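Local coordinates for protein catalase (Pseudomonas syringae, PDB 1M7S) that decomposes hydrogen peroxide into water and oxygen with the help of heme, protecting the cell from the oxidant, at residues F86-S91 and Q301-V306; G107-F112 and V306-A311; G117-V122 and A311-G316. One frame throughout, in Å; residues are numbered along the deposited sequence.

Interaction 1: F86-S91 and Q301-V306; sequences FVRFSS and QETEQV. With HEM (protoporphyrin IX containing Fe), chain E.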
loop_
_atom_site.group_PDB
_atom_site.type_symbol
_atom_site.label_atom_id
_atom_site.label_comp_id
_atom_site.label_asym_id
_atom_site.label_seq_id
_atom_site.Cartn_x
_atom_site.Cartn_y
_atom_site.Cartn_z
ATOM N N PHE A 86 -8.263 26.772 -0.870
ATOM C CA PHE A 86 -9.010 25.654 -0.319
ATOM C C PHE A 86 -8.633 25.758 1.175
ATOM O O PHE A 86 -7.408 25.858 1.425
ATOM C CB PHE A 86 -8.619 24.324 -0.949
ATOM C CG PHE A 86 -9.462 23.182 -0.408
ATOM C CD1 PHE A 86 -10.497 22.683 -1.161
ATOM C CD2 PHE A 86 -9.204 22.693 0.880
ATOM C CE1 PHE A 86 -11.317 21.656 -0.678
ATOM C CE2 PHE A 86 -10.034 21.651 1.349
ATOM C CZ PHE A 86 -11.081 21.165 0.616
ATOM N N VAL A 87 -9.584 25.756 2.101
ATOM C CA VAL A 87 -9.240 25.830 3.525
ATOM C C VAL A 87 -9.718 24.528 4.201
ATOM O O VAL A 87 -10.833 24.166 3.923
ATOM C CB VAL A 87 -9.837 27.063 4.191
ATOM C CG1 VAL A 87 -9.812 26.980 5.727
ATOM C CG2 VAL A 87 -9.097 28.367 3.758
ATOM N N ARG A 88 -8.895 23.900 5.020
ATOM C CA ARG A 88 -9.398 22.743 5.790
ATOM C C ARG A 88 -9.236 23.196 7.272
ATOM O O ARG A 88 -8.144 23.601 7.702
ATOM C CB ARG A 88 -8.583 21.459 5.546
ATOM C CG ARG A 88 -9.278 20.244 6.269
ATOM C CD ARG A 88 -8.676 18.968 5.624
ATOM N NE ARG A 88 -9.046 17.809 6.478
ATOM C CZ ARG A 88 -8.564 17.489 7.661
ATOM N NH1 ARG A 88 -7.633 18.151 8.341
ATOM N NH2 ARG A 88 -9.112 16.364 8.201
ATOM N N PHE A 89 -10.364 23.112 8.015
ATOM C CA PHE A 89 -10.391 23.444 9.426
ATOM C C PHE A 89 -10.365 22.078 10.172
ATOM O O PHE A 89 -10.894 21.155 9.571
ATOM C CB PHE A 89 -11.700 24.158 9.836
ATOM C CG PHE A 89 -11.733 25.605 9.375
ATOM C CD1 PHE A 89 -10.943 26.567 9.951
ATOM C CD2 PHE A 89 -12.595 25.969 8.335
ATOM C CE1 PHE A 89 -10.985 27.881 9.527
ATOM C CE2 PHE A 89 -12.659 27.268 7.885
ATOM C CZ PHE A 89 -11.847 28.236 8.495
ATOM N N SER A 90 -9.886 22.028 11.402
ATOM C CA SER A 90 -9.888 20.678 12.029
ATOM C C SER A 90 -9.678 20.716 13.515
ATOM O O SER A 90 -9.313 21.773 14.040
ATOM C CB SER A 90 -8.683 19.904 11.453
ATOM O OG SER A 90 -7.477 20.663 11.531
ATOM N N SER A 91 -9.891 19.568 14.193
ATOM C CA SER A 91 -9.405 19.484 15.588
ATOM C C SER A 91 -8.101 18.716 15.467
ATOM O O SER A 91 -7.518 18.738 14.356
ATOM C CB SER A 91 -10.392 18.797 16.510
ATOM O OG SER A 91 -10.581 17.520 15.893
ATOM N N GLN A 301 -13.090 13.235 -2.083
ATOM C CA GLN A 301 -12.198 13.653 -3.164
ATOM C C GLN A 301 -11.467 14.945 -2.850
ATOM O O GLN A 301 -10.320 15.150 -3.311
ATOM C CB GLN A 301 -13.003 13.834 -4.487
ATOM C CG GLN A 301 -13.252 12.504 -5.230
ATOM C CD GLN A 301 -14.399 12.610 -6.218
ATOM O OE1 GLN A 301 -15.041 13.654 -6.334
ATOM N NE2 GLN A 301 -14.583 11.534 -7.004
ATOM N N GLU A 302 -12.112 15.822 -2.109
ATOM C CA GLU A 302 -11.560 17.124 -1.779
ATOM C C GLU A 302 -11.068 17.228 -0.339
ATOM O O GLU A 302 -9.847 17.400 -0.185
ATOM C CB GLU A 302 -12.621 18.201 -2.041
ATOM C CG GLU A 302 -13.026 18.165 -3.533
ATOM C CD GLU A 302 -14.180 19.091 -3.838
ATOM O OE1 GLU A 302 -13.971 20.332 -3.797
ATOM O OE2 GLU A 302 -15.295 18.602 -4.133
ATOM N N THR A 303 -11.929 17.188 0.656
ATOM C CA THR A 303 -11.472 17.434 2.039
ATOM C C THR A 303 -10.563 16.312 2.523
ATOM O O THR A 303 -9.560 16.630 3.126
ATOM C CB THR A 303 -12.664 17.592 2.990
ATOM O OG1 THR A 303 -13.565 18.591 2.435
ATOM C CG2 THR A 303 -12.256 18.023 4.396
ATOM N N GLU A 304 -10.908 15.051 2.262
ATOM C CA GLU A 304 -10.055 13.981 2.801
ATOM C C GLU A 304 -8.724 13.970 2.061
ATOM O O GLU A 304 -7.698 13.807 2.685
ATOM C CB GLU A 304 -10.764 12.617 2.669
ATOM C CG GLU A 304 -10.080 11.528 3.486
ATOM C CD GLU A 304 -9.984 11.827 4.981
ATOM O OE1 GLU A 304 -9.014 11.330 5.631
ATOM O OE2 GLU A 304 -10.833 12.495 5.578
ATOM N N GLN A 305 -8.771 14.065 0.705
ATOM C CA GLN A 305 -7.540 13.968 -0.059
ATOM C C GLN A 305 -6.680 15.220 -0.163
ATOM O O GLN A 305 -5.537 15.072 -0.670
ATOM C CB GLN A 305 -7.829 13.411 -1.456
ATOM C CG GLN A 305 -8.362 11.997 -1.493
ATOM C CD GLN A 305 -8.505 11.462 -2.903
ATOM O OE1 GLN A 305 -8.106 10.322 -3.118
ATOM N NE2 GLN A 305 -9.027 12.265 -3.868
ATOM N N VAL A 306 -7.085 16.365 0.344
ATOM C CA VAL A 306 -6.230 17.546 0.221
ATOM C C VAL A 306 -4.942 17.321 0.995
ATOM O O VAL A 306 -4.906 16.713 2.072
ATOM C CB VAL A 306 -6.988 18.818 0.613
ATOM C CG1 VAL A 306 -7.248 18.940 2.121
ATOM C CG2 VAL A 306 -6.299 20.061 0.046
HETATM C CHA HEM E . -1.420 18.094 10.233
HETATM C CHB HEM E . -0.929 22.489 12.200
HETATM C CHC HEM E . 3.154 21.055 14.352
HETATM C CHD HEM E . 3.162 17.041 11.608
HETATM C C1A HEM E . -1.633 19.403 10.598
HETATM C C2A HEM E . -2.819 20.200 10.204
HETATM C C3A HEM E . -2.682 21.409 10.747
HETATM C C4A HEM E . -1.442 21.409 11.505
HETATM C CMA HEM E . -3.604 22.631 10.630
HETATM C CAA HEM E . -3.927 19.625 9.305
HETATM C CBA HEM E . -3.847 20.075 7.808
HETATM C CGA HEM E . -5.129 19.590 7.079
HETATM O O1A HEM E . -4.898 18.694 6.230
HETATM O O2A HEM E . -6.150 20.214 7.430
HETATM C C1B HEM E . 0.230 22.503 12.928
HETATM C C2B HEM E . 0.799 23.664 13.601
HETATM C C3B HEM E . 1.931 23.258 14.213
HETATM C C4B HEM E . 2.098 21.860 13.925
HETATM C CMB HEM E . 0.145 25.053 13.591
HETATM C CAB HEM E . 2.926 24.020 15.088
HETATM C CBB HEM E . 3.128 25.321 15.010
HETATM C C1C HEM E . 3.548 19.909 13.710
HETATM C C2C HEM E . 4.865 19.322 13.794
HETATM C C3C HEM E . 4.879 18.230 13.017
HETATM C C4C HEM E . 3.547 18.081 12.471
HETATM C CMC HEM E . 6.072 19.901 14.579
HETATM C CAC HEM E . 6.010 17.229 12.711
HETATM C CBC HEM E . 7.295 17.583 12.534
HETATM C C1D HEM E . 1.875 16.964 11.061
HETATM C C2D HEM E . 1.400 15.860 10.244
HETATM C C3D HEM E . 0.152 16.139 9.864
HETATM C C4D HEM E . -0.195 17.425 10.429
HETATM C CMD HEM E . 2.271 14.625 9.951
HETATM C CAD HEM E . -0.797 15.290 8.970
HETATM C CBD HEM E . -0.710 15.815 7.491
HETATM C CGD HEM E . -1.439 14.940 6.488
HETATM O O1D HEM E . -1.809 15.521 5.408
HETATM O O2D HEM E . -1.644 13.716 6.674
HETATM N NA HEM E . -0.860 20.166 11.425
HETATM N NB HEM E . 1.054 21.413 13.121
HETATM N NC HEM E . 2.746 19.116 12.918
HETATM N ND HEM E . 0.885 17.924 11.107
HETATM FE FE HEM E . 0.993 19.675 12.090
HETATM O O HOH W 1 -11.136 15.207 6.493
HETATM O O HOH W 2 0.040 19.321 14.394
#
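Phe86 and Arg88, two residues apart on strand 82-90 of the catalase beta-barrel, both reach out to residues 302-306, on and beyond helix 299-304. Phe86 carries the apolar half. With CG anti to the backbone N (chi1 -177°), its ring is swung out and its outer atoms meet three residues: CE1 lies 3.9 Å from CB of Glu302, CZ 4.0 Å from CA of Thr303, and CE2 4.0 Å from CG1 of Val306. The Glu302 and Thr303 side chains cross the Phe86 side chain at about a right angle. The Glu302 carboxylate heads away to the backbone N of Asp297 and Asn298 and to a salt bridge with Lys59.

Arg88 runs extended from CG to NE across Thr303, at about a right angle to that side chain. Its CD rests 3.5 Å from the carbonyl O of Thr303, while CG2 of Thr303 sits 3.8 Å from NE; CG1 of Val306 packs against the same CD. The guanidinium beyond is used edge-on. NH1 gives a short, nearly straight bond to heme O2A (2.7 Å, 165° at the hydrogen), with the oxygen in the guanidinium plane. NH2 donates to water 1, which in turn donates to OE2 of Glu304, and also bonds the carbonyl O of His52, a predicted active-site residue; Ser90 OG meets ND1 of that histidine.

Buried and pinned by propionate, water and carbonyl, the guanidinium is fixed in rotation. Its positive charge probably helps to keep the heme propionate ionised; Arg49 and Arg339 also hydrogen-bond the heme. The Glu304 carboxylate is joined to the guanidinium through water rather than directly.

Interaction 2: G107-F112 and V306-A311; sequences GFATKF and VAMAPA. With HEM (protoporphyrin IX containing Fe), chain E.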
loop_
_atom_site.group_PDB
_atom_site.type_symbol
_atom_site.label_atom_id
_atom_site.label_comp_id
_atom_site.label_asym_id
_atom_site.label_seq_id
_atom_site.Cartn_x
_atom_site.Cartn_y
_atom_site.Cartn_z
ATOM N N GLY A 107 -7.029 23.394 13.850
ATOM C CA GLY A 107 -6.241 23.705 12.647
ATOM C C GLY A 107 -6.989 24.701 11.762
ATOM O O GLY A 107 -8.224 24.655 11.676
ATOM N N PHE A 108 -6.223 25.427 10.984
ATOM C CA PHE A 108 -6.721 26.427 9.997
ATOM C C PHE A 108 -5.699 26.460 8.893
ATOM O O PHE A 108 -4.670 27.115 8.978
ATOM C CB PHE A 108 -6.847 27.769 10.719
ATOM C CG PHE A 108 -7.519 28.903 9.969
ATOM C CD1 PHE A 108 -8.036 29.955 10.695
ATOM C CD2 PHE A 108 -7.635 28.941 8.585
ATOM C CE1 PHE A 108 -8.670 31.035 10.088
ATOM C CE2 PHE A 108 -8.278 30.003 7.955
ATOM C CZ PHE A 108 -8.796 31.049 8.729
ATOM N N ALA A 109 -5.786 25.531 7.932
ATOM C CA ALA A 109 -4.835 25.335 6.847
ATOM C C ALA A 109 -5.399 25.899 5.530
ATOM O O ALA A 109 -6.471 25.507 5.043
ATOM C CB ALA A 109 -4.527 23.839 6.721
ATOM N N THR A 110 -4.591 26.732 4.886
ATOM C CA THR A 110 -5.047 27.413 3.650
ATOM C C THR A 110 -4.110 27.044 2.510
ATOM O O THR A 110 -2.890 27.218 2.643
ATOM C CB THR A 110 -5.008 28.933 3.861
ATOM O OG1 THR A 110 -5.838 29.304 4.957
ATOM C CG2 THR A 110 -5.540 29.680 2.602
ATOM N N LYS A 111 -4.635 26.428 1.448
ATOM C CA LYS A 111 -3.889 26.137 0.249
ATOM C C LYS A 111 -4.167 27.316 -0.737
ATOM O O LYS A 111 -5.329 27.478 -1.111
ATOM C CB LYS A 111 -4.380 24.846 -0.390
ATOM C CG LYS A 111 -3.707 24.487 -1.699
ATOM C CD LYS A 111 -4.002 23.064 -2.214
ATOM C CE LYS A 111 -3.430 21.999 -1.270
ATOM N NZ LYS A 111 -1.943 22.100 -1.127
ATOM N N PHE A 112 -3.115 28.065 -1.043
ATOM C CA PHE A 112 -3.360 29.196 -1.979
ATOM C C PHE A 112 -2.929 28.749 -3.363
ATOM O O PHE A 112 -1.789 28.302 -3.526
ATOM C CB PHE A 112 -2.475 30.366 -1.602
ATOM C CG PHE A 112 -2.762 31.123 -0.355
ATOM C CD1 PHE A 112 -2.265 30.688 0.877
ATOM C CD2 PHE A 112 -3.500 32.293 -0.367
ATOM C CE1 PHE A 112 -2.477 31.429 2.029
ATOM C CE2 PHE A 112 -3.716 33.019 0.783
ATOM C CZ PHE A 112 -3.205 32.608 2.015
ATOM N N VAL A 306 -7.085 16.365 0.344
ATOM C CA VAL A 306 -6.230 17.546 0.221
ATOM C C VAL A 306 -4.942 17.321 0.995
ATOM O O VAL A 306 -4.906 16.713 2.072
ATOM C CB VAL A 306 -6.988 18.818 0.613
ATOM C CG1 VAL A 306 -7.248 18.940 2.121
ATOM C CG2 VAL A 306 -6.299 20.061 0.046
ATOM N N ALA A 307 -3.829 17.800 0.453
ATOM C CA ALA A 307 -2.489 17.621 1.008
ATOM C C ALA A 307 -1.912 18.993 1.367
ATOM O O ALA A 307 -1.513 19.735 0.462
ATOM C CB ALA A 307 -1.623 16.893 -0.014
ATOM N N MET A 308 -2.064 19.378 2.636
ATOM C CA MET A 308 -1.534 20.673 3.082
ATOM C C MET A 308 -0.109 20.475 3.582
ATOM O O MET A 308 0.078 19.553 4.391
ATOM C CB MET A 308 -2.373 21.189 4.263
ATOM C CG MET A 308 -3.865 21.404 3.993
ATOM S SD MET A 308 -3.991 22.867 2.891
ATOM C CE MET A 308 -5.777 23.043 2.868
ATOM N N ALA A 309 0.877 21.245 3.128
ATOM C CA ALA A 309 2.241 21.005 3.614
ATOM C C ALA A 309 3.036 22.293 3.616
ATOM O O ALA A 309 3.107 22.965 2.578
ATOM C CB ALA A 309 2.894 20.006 2.627
ATOM N N PRO A 310 3.737 22.571 4.685
ATOM C CA PRO A 310 4.605 23.738 4.786
ATOM C C PRO A 310 5.658 23.667 3.700
ATOM O O PRO A 310 6.157 24.692 3.235
ATOM C CB PRO A 310 5.135 23.771 6.232
ATOM C CG PRO A 310 4.081 22.958 6.950
ATOM C CD PRO A 310 3.685 21.835 5.977
ATOM N N ALA A 311 6.020 22.489 3.147
ATOM C CA ALA A 311 6.974 22.366 2.083
ATOM C C ALA A 311 6.408 22.961 0.773
ATOM O O ALA A 311 7.234 23.104 -0.127
ATOM C CB ALA A 311 7.368 20.918 1.806
HETATM C CHA HEM E . -1.420 18.094 10.233
HETATM C CHB HEM E . -0.929 22.489 12.200
HETATM C CHC HEM E . 3.154 21.055 14.352
HETATM C CHD HEM E . 3.162 17.041 11.608
HETATM C C1A HEM E . -1.633 19.403 10.598
HETATM C C2A HEM E . -2.819 20.200 10.204
HETATM C C3A HEM E . -2.682 21.409 10.747
HETATM C C4A HEM E . -1.442 21.409 11.505
HETATM C CMA HEM E . -3.604 22.631 10.630
HETATM C CAA HEM E . -3.927 19.625 9.305
HETATM C CBA HEM E . -3.847 20.075 7.808
HETATM C CGA HEM E . -5.129 19.590 7.079
HETATM O O1A HEM E . -4.898 18.694 6.230
HETATM O O2A HEM E . -6.150 20.214 7.430
HETATM C C1B HEM E . 0.230 22.503 12.928
HETATM C C2B HEM E . 0.799 23.664 13.601
HETATM C C3B HEM E . 1.931 23.258 14.213
HETATM C C4B HEM E . 2.098 21.860 13.925
HETATM C CMB HEM E . 0.145 25.053 13.591
HETATM C CAB HEM E . 2.926 24.020 15.088
HETATM C CBB HEM E . 3.128 25.321 15.010
HETATM C C1C HEM E . 3.548 19.909 13.710
HETATM C C2C HEM E . 4.865 19.322 13.794
HETATM C C3C HEM E . 4.879 18.230 13.017
HETATM C C4C HEM E . 3.547 18.081 12.471
HETATM C CMC HEM E . 6.072 19.901 14.579
HETATM C CAC HEM E . 6.010 17.229 12.711
HETATM C CBC HEM E . 7.295 17.583 12.534
HETATM C C1D HEM E . 1.875 16.964 11.061
HETATM C C2D HEM E . 1.400 15.860 10.244
HETATM C C3D HEM E . 0.152 16.139 9.864
HETATM C C4D HEM E . -0.195 17.425 10.429
HETATM C CMD HEM E . 2.271 14.625 9.951
HETATM C CAD HEM E . -0.797 15.290 8.970
HETATM C CBD HEM E . -0.710 15.815 7.491
HETATM C CGD HEM E . -1.439 14.940 6.488
HETATM O O1D HEM E . -1.809 15.521 5.408
HETATM O O2D HEM E . -1.644 13.716 6.674
HETATM N NA HEM E . -0.860 20.166 11.425
HETATM N NB HEM E . 1.054 21.413 13.121
HETATM N NC HEM E . 2.746 19.116 12.918
HETATM N ND HEM E . 0.885 17.924 11.107
HETATM FE FE HEM E . 0.993 19.675 12.090
HETATM O O HOH W 2 0.040 19.321 14.394
#
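The wall of the heme pocket beside one propionate is built here from strand 107-114 and the irregular chain 306-311, which crosses it. Met308 is the main contact. Its chain, bent at chi2 (-71°), curls back to the strand: CG lies 3.7 Å from CB of Ala109, SD 3.9 Å from CB of Lys111, and the terminal CE reaches the carbonyl O of Ala109 at 3.4 Å. The same CG is 3.7 Å from heme O1A, while CB of Ala109 lies 4.0 Å from heme CBA; both residues thus pack against the propionate arm from neighbouring directions. Gly107 lies against a heme methyl, its CA 3.5 Å from CMA.

Lys111 leaves the strand extended, then folds at chi3 and chi4, and this brings NZ to the carbonyl O of Ala307 in a 2.9 Å hydrogen bond, tilted 30° from the carbonyl plane. Its CE passes CG2 of Val306, the two side chains running in opposite directions. The buried ammonium also forms a salt bridge with OD2 of Asp120. A barrel strand and a loop closing round buried heme are characteristic of the catalase fold.

Interaction 3: G117-V122 and A311-G316; sequences GNWDLV and ANLVPG. With HEM (protoporphyrin IX containing Fe), chain E.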
loop_
_atom_site.group_PDB
_atom_site.type_symbol
_atom_site.label_atom_id
_atom_site.label_comp_id
_atom_site.label_asym_id
_atom_site.label_seq_id
_atom_site.Cartn_x
_atom_site.Cartn_y
_atom_site.Cartn_z
ATOM N N GLY A 117 2.569 28.949 -8.199
ATOM C CA GLY A 117 2.538 27.580 -7.635
ATOM C C GLY A 117 1.674 27.600 -6.378
ATOM O O GLY A 117 1.226 28.624 -5.826
ATOM N N ASN A 118 1.460 26.399 -5.811
ATOM C CA ASN A 118 0.650 26.357 -4.579
ATOM C C ASN A 118 1.522 26.601 -3.340
ATOM O O ASN A 118 2.561 25.996 -3.182
ATOM C CB ASN A 118 -0.074 25.025 -4.412
ATOM C CG ASN A 118 -1.075 24.703 -5.506
ATOM O OD1 ASN A 118 -1.467 25.581 -6.297
ATOM N ND2 ASN A 118 -1.486 23.435 -5.505
ATOM N N TRP A 119 1.060 27.529 -2.532
ATOM C CA TRP A 119 1.630 27.857 -1.261
ATOM C C TRP A 119 0.625 27.474 -0.181
ATOM O O TRP A 119 -0.501 27.973 -0.173
ATOM C CB TRP A 119 1.896 29.360 -1.110
ATOM C CG TRP A 119 2.372 29.716 0.279
ATOM C CD1 TRP A 119 3.332 29.048 1.005
ATOM C CD2 TRP A 119 1.952 30.809 1.072
ATOM N NE1 TRP A 119 3.490 29.664 2.220
ATOM C CE2 TRP A 119 2.665 30.748 2.285
ATOM C CE3 TRP A 119 1.026 31.840 0.880
ATOM C CZ2 TRP A 119 2.501 31.704 3.296
ATOM C CZ3 TRP A 119 0.858 32.775 1.896
ATOM C CH2 TRP A 119 1.587 32.691 3.090
ATOM N N ASP A 120 1.052 26.696 0.808
ATOM C CA ASP A 120 0.144 26.311 1.910
ATOM C C ASP A 120 0.559 26.999 3.200
ATOM O O ASP A 120 1.715 26.881 3.691
ATOM C CB ASP A 120 0.255 24.794 2.199
ATOM C CG ASP A 120 -0.242 23.902 1.092
ATOM O OD1 ASP A 120 0.104 22.708 1.094
ATOM O OD2 ASP A 120 -0.946 24.381 0.166
ATOM N N LEU A 121 -0.370 27.707 3.792
ATOM C CA LEU A 121 -0.138 28.319 5.090
ATOM C C LEU A 121 -0.858 27.417 6.115
ATOM O O LEU A 121 -2.065 27.521 6.319
ATOM C CB LEU A 121 -0.656 29.743 5.104
ATOM C CG LEU A 121 -0.474 30.445 6.451
ATOM C CD1 LEU A 121 0.955 30.410 6.977
ATOM C CD2 LEU A 121 -0.982 31.905 6.312
ATOM N N VAL A 122 -0.145 26.517 6.775
ATOM C CA VAL A 122 -0.776 25.521 7.678
ATOM C C VAL A 122 -0.721 26.019 9.121
ATOM O O VAL A 122 0.357 25.939 9.736
ATOM C CB VAL A 122 -0.024 24.193 7.528
ATOM C CG1 VAL A 122 -0.772 23.078 8.261
ATOM C CG2 VAL A 122 0.115 23.847 6.047
ATOM N N ALA A 311 6.020 22.489 3.147
ATOM C CA ALA A 311 6.974 22.366 2.083
ATOM C C ALA A 311 6.408 22.961 0.773
ATOM O O ALA A 311 7.234 23.104 -0.127
ATOM C CB ALA A 311 7.368 20.918 1.806
ATOM N N ASN A 312 5.119 23.196 0.620
ATOM C CA ASN A 312 4.644 23.730 -0.661
ATOM C C ASN A 312 4.865 25.260 -0.549
ATOM O O ASN A 312 4.075 25.953 0.079
ATOM C CB ASN A 312 3.176 23.396 -0.878
ATOM C CG ASN A 312 2.940 21.938 -1.222
ATOM O OD1 ASN A 312 3.758 21.328 -1.898
ATOM N ND2 ASN A 312 1.821 21.338 -0.787
ATOM N N LEU A 313 5.977 25.698 -1.089
ATOM C CA LEU A 313 6.436 27.083 -1.033
ATOM C C LEU A 313 6.600 27.660 -2.437
ATOM O O LEU A 313 6.723 26.894 -3.390
ATOM C CB LEU A 313 7.870 27.094 -0.445
ATOM C CG LEU A 313 7.922 26.714 1.037
ATOM C CD1 LEU A 313 9.342 26.280 1.418
ATOM C CD2 LEU A 313 7.408 27.863 1.891
ATOM N N VAL A 314 6.571 28.982 -2.495
ATOM C CA VAL A 314 6.794 29.637 -3.823
ATOM C C VAL A 314 7.988 30.562 -3.596
ATOM O O VAL A 314 8.247 31.033 -2.469
ATOM C CB VAL A 314 5.503 30.359 -4.190
ATOM C CG1 VAL A 314 4.338 29.386 -4.490
ATOM C CG2 VAL A 314 4.988 31.296 -3.111
ATOM N N PRO A 315 8.636 30.992 -4.652
ATOM C CA PRO A 315 9.768 31.922 -4.591
ATOM C C PRO A 315 9.299 33.166 -3.871
ATOM O O PRO A 315 8.230 33.706 -4.173
ATOM C CB PRO A 315 10.181 32.155 -6.058
ATOM C CG PRO A 315 9.764 30.815 -6.678
ATOM C CD PRO A 315 8.399 30.544 -6.035
ATOM N N GLY A 316 10.015 33.617 -2.854
ATOM C CA GLY A 316 9.610 34.764 -2.054
ATOM C C GLY A 316 9.174 34.356 -0.644
ATOM O O GLY A 316 8.927 35.206 0.198
HETATM C CHA HEM E . -1.420 18.094 10.233
HETATM C CHB HEM E . -0.929 22.489 12.200
HETATM C CHC HEM E . 3.154 21.055 14.352
HETATM C CHD HEM E . 3.162 17.041 11.608
HETATM C C1A HEM E . -1.633 19.403 10.598
HETATM C C2A HEM E . -2.819 20.200 10.204
HETATM C C3A HEM E . -2.682 21.409 10.747
HETATM C C4A HEM E . -1.442 21.409 11.505
HETATM C CMA HEM E . -3.604 22.631 10.630
HETATM C CAA HEM E . -3.927 19.625 9.305
HETATM C CBA HEM E . -3.847 20.075 7.808
HETATM C CGA HEM E . -5.129 19.590 7.079
HETATM O O1A HEM E . -4.898 18.694 6.230
HETATM O O2A HEM E . -6.150 20.214 7.430
HETATM C C1B HEM E . 0.230 22.503 12.928
HETATM C C2B HEM E . 0.799 23.664 13.601
HETATM C C3B HEM E . 1.931 23.258 14.213
HETATM C C4B HEM E . 2.098 21.860 13.925
HETATM C CMB HEM E . 0.145 25.053 13.591
HETATM C CAB HEM E . 2.926 24.020 15.088
HETATM C CBB HEM E . 3.128 25.321 15.010
HETATM C C1C HEM E . 3.548 19.909 13.710
HETATM C C2C HEM E . 4.865 19.322 13.794
HETATM C C3C HEM E . 4.879 18.230 13.017
HETATM C C4C HEM E . 3.547 18.081 12.471
HETATM C CMC HEM E . 6.072 19.901 14.579
HETATM C CAC HEM E . 6.010 17.229 12.711
HETATM C CBC HEM E . 7.295 17.583 12.534
HETATM C C1D HEM E . 1.875 16.964 11.061
HETATM C C2D HEM E . 1.400 15.860 10.244
HETATM C C3D HEM E . 0.152 16.139 9.864
HETATM C C4D HEM E . -0.195 17.425 10.429
HETATM C CMD HEM E . 2.271 14.625 9.951
HETATM C CAD HEM E . -0.797 15.290 8.970
HETATM C CBD HEM E . -0.710 15.815 7.491
HETATM C CGD HEM E . -1.439 14.940 6.488
HETATM O O1D HEM E . -1.809 15.521 5.408
HETATM O O2D HEM E . -1.644 13.716 6.674
HETATM N NA HEM E . -0.860 20.166 11.425
HETATM N NB HEM E . 1.054 21.413 13.121
HETATM N NC HEM E . 2.746 19.116 12.918
HETATM N ND HEM E . 0.885 17.924 11.107
HETATM FE FE HEM E . 0.993 19.675 12.090
HETATM O O HOH W 2 0.040 19.321 14.394
#
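Asp120 and Asn312 make the tight end of this contact, where strand 117-124 of the barrel meets the loop leading to strand 317-319. Their side chains lie alongside each other and point the same way, with carboxylate and amide planes 84° apart. ND2 of Asn312 donates to OD1 of Asp120 at 2.9 Å, almost straight (169°) and in its own amide plane, but it arrives from above the carboxylate plane. The backbone doubles the link: N of Asp120 bonds the carbonyl O of Asn312 at 3.2 Å. That oxygen also receives a CA-H contact from Trp119 and sits at the edge of the indole, 3.3 Å from CD1. CB of Asn312 meanwhile presses on the carbonyl O of Asn118, 3.5 Å away.

Toward Val314 the fit slackens. CG1 of Val314 approaches the carbonyl O of Gly117 at 3.5 Å, but its CG2 stands 4.2 Å from CB of Trp119, and CD2 of Leu313 reaches the indole only at 4.3 Å, from CD1. The indole also stacks on Phe112. The touching residues stay buried even here, and Asn8 and Arg6 of the second subunit bond the carbonyl O of Leu313; ND2 of that Asn8 also hydrogen-bonds the carbonyl O of Asn118.

OD1 of Asp120 is gripped twice, by Asn312 and by the backbone N of Ala309, its stronger partner, the other oxygen being taken by Lys111. Such a set of donors would be expected to stabilise the buried aspartate as an anion and to hold its carboxylate against rotation.

Strands 82-90, 107-114 and 117-124 are successive neighbours in one antiparallel sheet, and the continuous chain 301-316 crosses them in the same order. Interactions 1 and 2 share Val306 and have centres about 9 Å apart; the strands are joined where Phe86 O meets Lys111 N at 2.8 Å. Interactions 2 and 3 share Ala311, again with centres about 9 Å apart, and Ala309 N lies 2.6 Å from Asp120 OD1. Interactions 1 and 3 do not touch, their centres being about 17 Å apart. All three reach the heme: the first grips a propionate, the second packs against it, and Val122 CG1 of 117-122 lies 3.6 Å from C3A of the porphyrin.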